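Cytochrome c, 1 heme-binding site (Geobacter sulfurreducens, PDB 4RLR) binds a single heme and probably serves as a low-potential electron-transfer protein, essential for accepting electrons from an electrode. Local coordinates at residues A[66-74]-A[81-89]. Numbering follows the deposited sequence.
With ZN (zinc ion), chain E; HEM (protoporphyrin IX containing Fe), chain B.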
loop_
_atom_site.group_PDB
_atom_site.type_symbol
_atom_site.label_atom_id
_atom_site.label_comp_id
_atom_site.label_asym_id
_atom_site.label_seq_id
_atom_site.Cartn_x
_atom_site.Cartn_y
_atom_site.Cartn_z
ATOM N N LEU A 66 -4.216 -0.429 0.762
ATOM C CA LEU A 66 -3.009 0.355 0.963
ATOM C C LEU A 66 -3.318 1.546 1.850
ATOM O O LEU A 66 -2.501 1.934 2.710
ATOM C CB LEU A 66 -2.483 0.831 -0.383
ATOM C CG LEU A 66 -1.223 1.671 -0.379
ATOM C CD1 LEU A 66 -0.074 0.864 0.168
ATOM C CD2 LEU A 66 -0.936 2.153 -1.777
ATOM N N MET A 67 -4.500 2.127 1.636
ATOM C CA MET A 67 -4.948 3.265 2.438
ATOM C C MET A 67 -5.181 2.841 3.894
ATOM O O MET A 67 -4.693 3.502 4.823
ATOM C CB MET A 67 -6.182 3.936 1.812
ATOM C CG MET A 67 -5.936 4.530 0.412
ATOM S SD MET A 67 -5.863 3.258 -0.921
ATOM C CE MET A 67 -7.338 3.638 -1.873
ATOM N N ARG A 68 -5.855 1.711 4.099
ATOM C CA ARG A 68 -6.067 1.177 5.444
ATOM C C ARG A 68 -4.756 0.851 6.177
ATOM O O ARG A 68 -4.624 1.131 7.364
ATOM C CB ARG A 68 -6.937 -0.065 5.410
ATOM C CG ARG A 68 -8.396 0.205 5.004
ATOM C CD ARG A 68 -9.247 -0.975 5.345
ATOM N NE ARG A 68 -9.006 -2.087 4.443
ATOM C CZ ARG A 68 -9.435 -2.142 3.188
ATOM N NH1 ARG A 68 -10.133 -1.126 2.670
ATOM N NH2 ARG A 68 -9.160 -3.208 2.447
ATOM N N ARG A 69 -3.795 0.246 5.486
ATOM C CA ARG A 69 -2.634 -0.266 6.184
ATOM C C ARG A 69 -1.644 0.861 6.457
ATOM O O ARG A 69 -0.931 0.823 7.475
ATOM C CB ARG A 69 -1.981 -1.408 5.424
ATOM C CG ARG A 69 -2.850 -2.666 5.248
ATOM C CD ARG A 69 -3.674 -3.021 6.494
ATOM N NE ARG A 69 -4.329 -4.328 6.375
ATOM C CZ ARG A 69 -3.712 -5.494 6.541
ATOM N NH1 ARG A 69 -2.407 -5.548 6.815
ATOM N NH2 ARG A 69 -4.387 -6.625 6.414
ATOM N N LEU A 70 -1.597 1.864 5.570
ATOM C CA LEU A 70 -0.716 3.007 5.804
ATOM C C LEU A 70 -1.326 4.144 6.679
ATOM O O LEU A 70 -0.620 5.118 7.035
ATOM C CB LEU A 70 -0.180 3.573 4.492
ATOM C CG LEU A 70 0.823 2.703 3.720
ATOM C CD1 LEU A 70 1.416 3.523 2.604
ATOM C CD2 LEU A 70 1.914 2.114 4.630
ATOM N N ASP A 71 -2.597 4.017 7.049
ATOM C CA ASP A 71 -3.265 5.105 7.762
ATOM C C ASP A 71 -2.589 5.353 9.119
ATOM O O ASP A 71 -2.248 4.402 9.833
ATOM C CB ASP A 71 -4.744 4.819 7.966
ATOM C CG ASP A 71 -5.535 6.086 8.297
ATOM O OD1 ASP A 71 -5.704 6.928 7.397
ATOM O OD2 ASP A 71 -5.982 6.226 9.455
ATOM N N ASP A 72 -2.392 6.631 9.452
ATOM C CA ASP A 72 -1.735 7.002 10.722
ATOM C C ASP A 72 -2.705 6.960 11.891
ATOM O O ASP A 72 -2.287 6.953 13.053
ATOM C CB ASP A 72 -1.030 8.367 10.643
ATOM C CG ASP A 72 -1.975 9.534 10.339
ATOM O OD1 ASP A 72 -3.196 9.392 10.483
ATOM O OD2 ASP A 72 -1.469 10.622 9.949
ATOM N N GLY A 73 -3.995 6.925 11.577
ATOM C CA GLY A 73 -5.019 6.742 12.581
ATOM C C GLY A 73 -5.596 8.024 13.173
ATOM O O GLY A 73 -6.005 8.025 14.325
ATOM N N LYS A 74 -5.653 9.113 12.408
ATOM C CA LYS A 74 -6.330 10.334 12.880
ATOM C C LYS A 74 -7.651 10.562 12.121
ATOM O O LYS A 74 -8.663 11.006 12.695
ATOM C CB LYS A 74 -5.415 11.536 12.724
ATOM N N PRO A 81 -3.133 3.213 14.222
ATOM C CA PRO A 81 -2.704 3.344 12.823
ATOM C C PRO A 81 -2.855 2.003 12.103
ATOM O O PRO A 81 -2.994 0.987 12.764
ATOM C CB PRO A 81 -1.233 3.776 12.938
ATOM C CG PRO A 81 -0.817 3.378 14.327
ATOM C CD PRO A 81 -2.046 3.532 15.165
ATOM N N GLY A 82 -2.874 2.001 10.773
ATOM C CA GLY A 82 -2.765 0.748 10.050
ATOM C C GLY A 82 -1.449 0.035 10.397
ATOM O O GLY A 82 -0.447 0.662 10.741
ATOM N N ASN A 83 -1.433 -1.282 10.261
ATOM C CA ASN A 83 -0.296 -2.056 10.731
ATOM C C ASN A 83 0.953 -1.971 9.824
ATOM O O ASN A 83 1.951 -2.601 10.106
ATOM C CB ASN A 83 -0.723 -3.510 10.993
ATOM C CG ASN A 83 -0.830 -4.340 9.724
ATOM O OD1 ASN A 83 -0.992 -3.801 8.621
ATOM N ND2 ASN A 83 -0.743 -5.665 9.870
ATOM N N MET A 84 0.910 -1.181 8.762
ATOM C CA MET A 84 2.108 -0.956 7.943
ATOM C C MET A 84 2.653 0.467 8.042
ATOM O O MET A 84 3.737 0.756 7.507
ATOM C CB MET A 84 1.852 -1.301 6.477
ATOM C CG MET A 84 1.488 -2.779 6.249
ATOM S SD MET A 84 2.851 -3.947 6.460
ATOM C CE MET A 84 2.101 -5.175 7.527
ATOM N N TYR A 85 1.929 1.337 8.742
ATOM C CA TYR A 85 2.344 2.727 8.903
ATOM C C TYR A 85 3.750 2.834 9.512
ATOM O O TYR A 85 4.488 3.718 9.164
ATOM C CB TYR A 85 1.327 3.476 9.770
ATOM C CG TYR A 85 1.719 4.905 10.121
ATOM C CD1 TYR A 85 1.788 5.883 9.158
ATOM C CD2 TYR A 85 2.000 5.267 11.424
ATOM C CE1 TYR A 85 2.158 7.193 9.484
ATOM C CE2 TYR A 85 2.366 6.559 11.751
ATOM C CZ TYR A 85 2.433 7.516 10.785
ATOM O OH TYR A 85 2.788 8.807 11.113
ATOM N N ARG A 86 4.102 1.908 10.403
ATOM C CA ARG A 86 5.381 1.957 11.105
ATOM C C ARG A 86 6.541 1.865 10.144
ATOM O O ARG A 86 7.636 2.414 10.400
ATOM C CB ARG A 86 5.495 0.848 12.180
ATOM C CG ARG A 86 5.550 -0.593 11.686
ATOM C CD ARG A 86 5.445 -1.561 12.897
ATOM N NE ARG A 86 5.655 -2.966 12.535
ATOM C CZ ARG A 86 6.836 -3.595 12.522
ATOM N NH1 ARG A 86 7.944 -2.951 12.865
ATOM N NH2 ARG A 86 6.920 -4.884 12.155
ATOM N N HIS A 87 6.308 1.174 9.028
ATOM C CA HIS A 87 7.348 0.978 8.045
ATOM C C HIS A 87 7.668 2.214 7.243
ATOM O O HIS A 87 8.624 2.206 6.487
ATOM C CB HIS A 87 6.970 -0.192 7.132
ATOM C CG HIS A 87 6.913 -1.476 7.877
ATOM N ND1 HIS A 87 7.983 -1.931 8.606
ATOM C CD2 HIS A 87 5.892 -2.334 8.117
ATOM C CE1 HIS A 87 7.648 -3.049 9.220
ATOM N NE2 HIS A 87 6.384 -3.312 8.944
ATOM N N LEU A 88 6.867 3.269 7.401
ATOM C CA LEU A 88 7.069 4.496 6.626
ATOM C C LEU A 88 8.235 5.363 7.125
ATOM O O LEU A 88 8.626 6.348 6.458
ATOM C CB LEU A 88 5.768 5.319 6.548
ATOM C CG LEU A 88 4.678 4.789 5.601
ATOM C CD1 LEU A 88 3.359 5.564 5.783
ATOM C CD2 LEU A 88 5.128 4.804 4.099
ATOM N N GLY A 89 8.815 5.002 8.262
ATOM C CA GLY A 89 9.958 5.735 8.754
ATOM C C GLY A 89 10.317 5.378 10.181
ATOM O O GLY A 89 9.515 4.798 10.893
HETATM ZN ZN ZN E . 9.991 -1.509 8.509
HETATM C CHA HEM B . 0.519 -6.839 4.486
HETATM C CHB HEM B . 1.740 -2.593 2.529
HETATM C CHC HEM B . 6.007 -3.045 4.724
HETATM C CHD HEM B . 5.028 -7.503 6.160
HETATM C C1A HEM B . 0.473 -5.613 3.852
HETATM C C2A HEM B . -0.712 -5.060 3.256
HETATM C C3A HEM B . -0.387 -3.887 2.711
HETATM C C4A HEM B . 1.012 -3.663 2.950
HETATM C CMA HEM B . -1.303 -2.930 1.937
HETATM C CAA HEM B . -2.087 -5.745 3.280
HETATM C CBA HEM B . -2.343 -6.659 2.082
HETATM C CGA HEM B . -3.788 -7.123 2.173
HETATM O O1A HEM B . -4.720 -6.392 1.779
HETATM O O2A HEM B . -4.011 -8.239 2.660
HETATM C C1B HEM B . 3.024 -2.358 2.955
HETATM C C2B HEM B . 3.763 -1.168 2.683
HETATM C C3B HEM B . 4.942 -1.277 3.293
HETATM C C4B HEM B . 4.963 -2.548 3.974
HETATM C CMB HEM B . 3.193 -0.064 1.797
HETATM C CAB HEM B . 6.090 -0.264 3.335
HETATM C CBB HEM B . 5.769 1.016 3.654
HETATM C C1C HEM B . 6.114 -4.297 5.256
HETATM C C2C HEM B . 7.296 -4.785 5.924
HETATM C C3C HEM B . 7.045 -6.045 6.317
HETATM C C4C HEM B . 5.678 -6.338 5.935
HETATM C CMC HEM B . 8.602 -3.967 6.047
HETATM C CAC HEM B . 7.940 -7.047 7.103
HETATM C CBC HEM B . 8.813 -6.621 8.042
HETATM C C1D HEM B . 3.734 -7.745 5.798
HETATM C C2D HEM B . 3.085 -9.012 6.004
HETATM C C3D HEM B . 1.669 -8.817 5.477
HETATM C C4D HEM B . 1.621 -7.446 5.017
HETATM C CMD HEM B . 3.734 -10.281 6.611
HETATM C CAD HEM B . 0.537 -9.849 5.442
HETATM C CBD HEM B . -0.070 -10.027 6.829
HETATM C CGD HEM B . -0.866 -8.787 7.145
HETATM O O1D HEM B . -1.899 -8.491 6.501
HETATM O O2D HEM B . -0.451 -8.074 8.068
HETATM N NA HEM B . 1.509 -4.727 3.677
HETATM N NB HEM B . 3.770 -3.175 3.761
HETATM N NC HEM B . 5.131 -5.264 5.307
HETATM N ND HEM B . 2.851 -6.845 5.221
HETATM FE FE HEM B . 3.356 -4.948 4.427
HETATM O O HOH W 1 10.248 -0.462 6.742
#
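Two backbone hydrogen bonds join segment 66-74 to segment 81-89: Gly82 N gives to Asp71 O at 2.7 Å, and Met84 N to Arg69 O at 3.0 Å. Gly82 opens a type I turn to Tyr85 and packs its CA against the carbonyls of Arg68 and Arg69, where a CB would clash. This turn carries the methionine ligand of a c-type heme: Met84 SD binds the iron at 2.3 Å, with His21 as the other axial ligand. Arg69 and Asn83 run side by side, their guanidinium and amide planes 71° apart, and share one heme propionate. Arg69 bends at chi2 (-40°), laying one guanidinium face against HEM CAA; NH1 and NH2 both give to O1D, while NH1 also bonds weakly to Asn83 OD1. Asn83 ND2 reaches the second oxygen, O2D, at 3.0 Å. Without the guanidinium, as with an alanine here, O1D would probably lose both these donors and Asn83 OD1 its weak one. Farther from the heme, Asp72 CB sits over the Tyr85 ring face, 3.8 Å from its centroid, while Tyr85 OH bonds to Glu92. Leu70 CD2 meets Leu88 CD1 at 3.9 Å, and both leucines rest on Phe102 of helix 92-106.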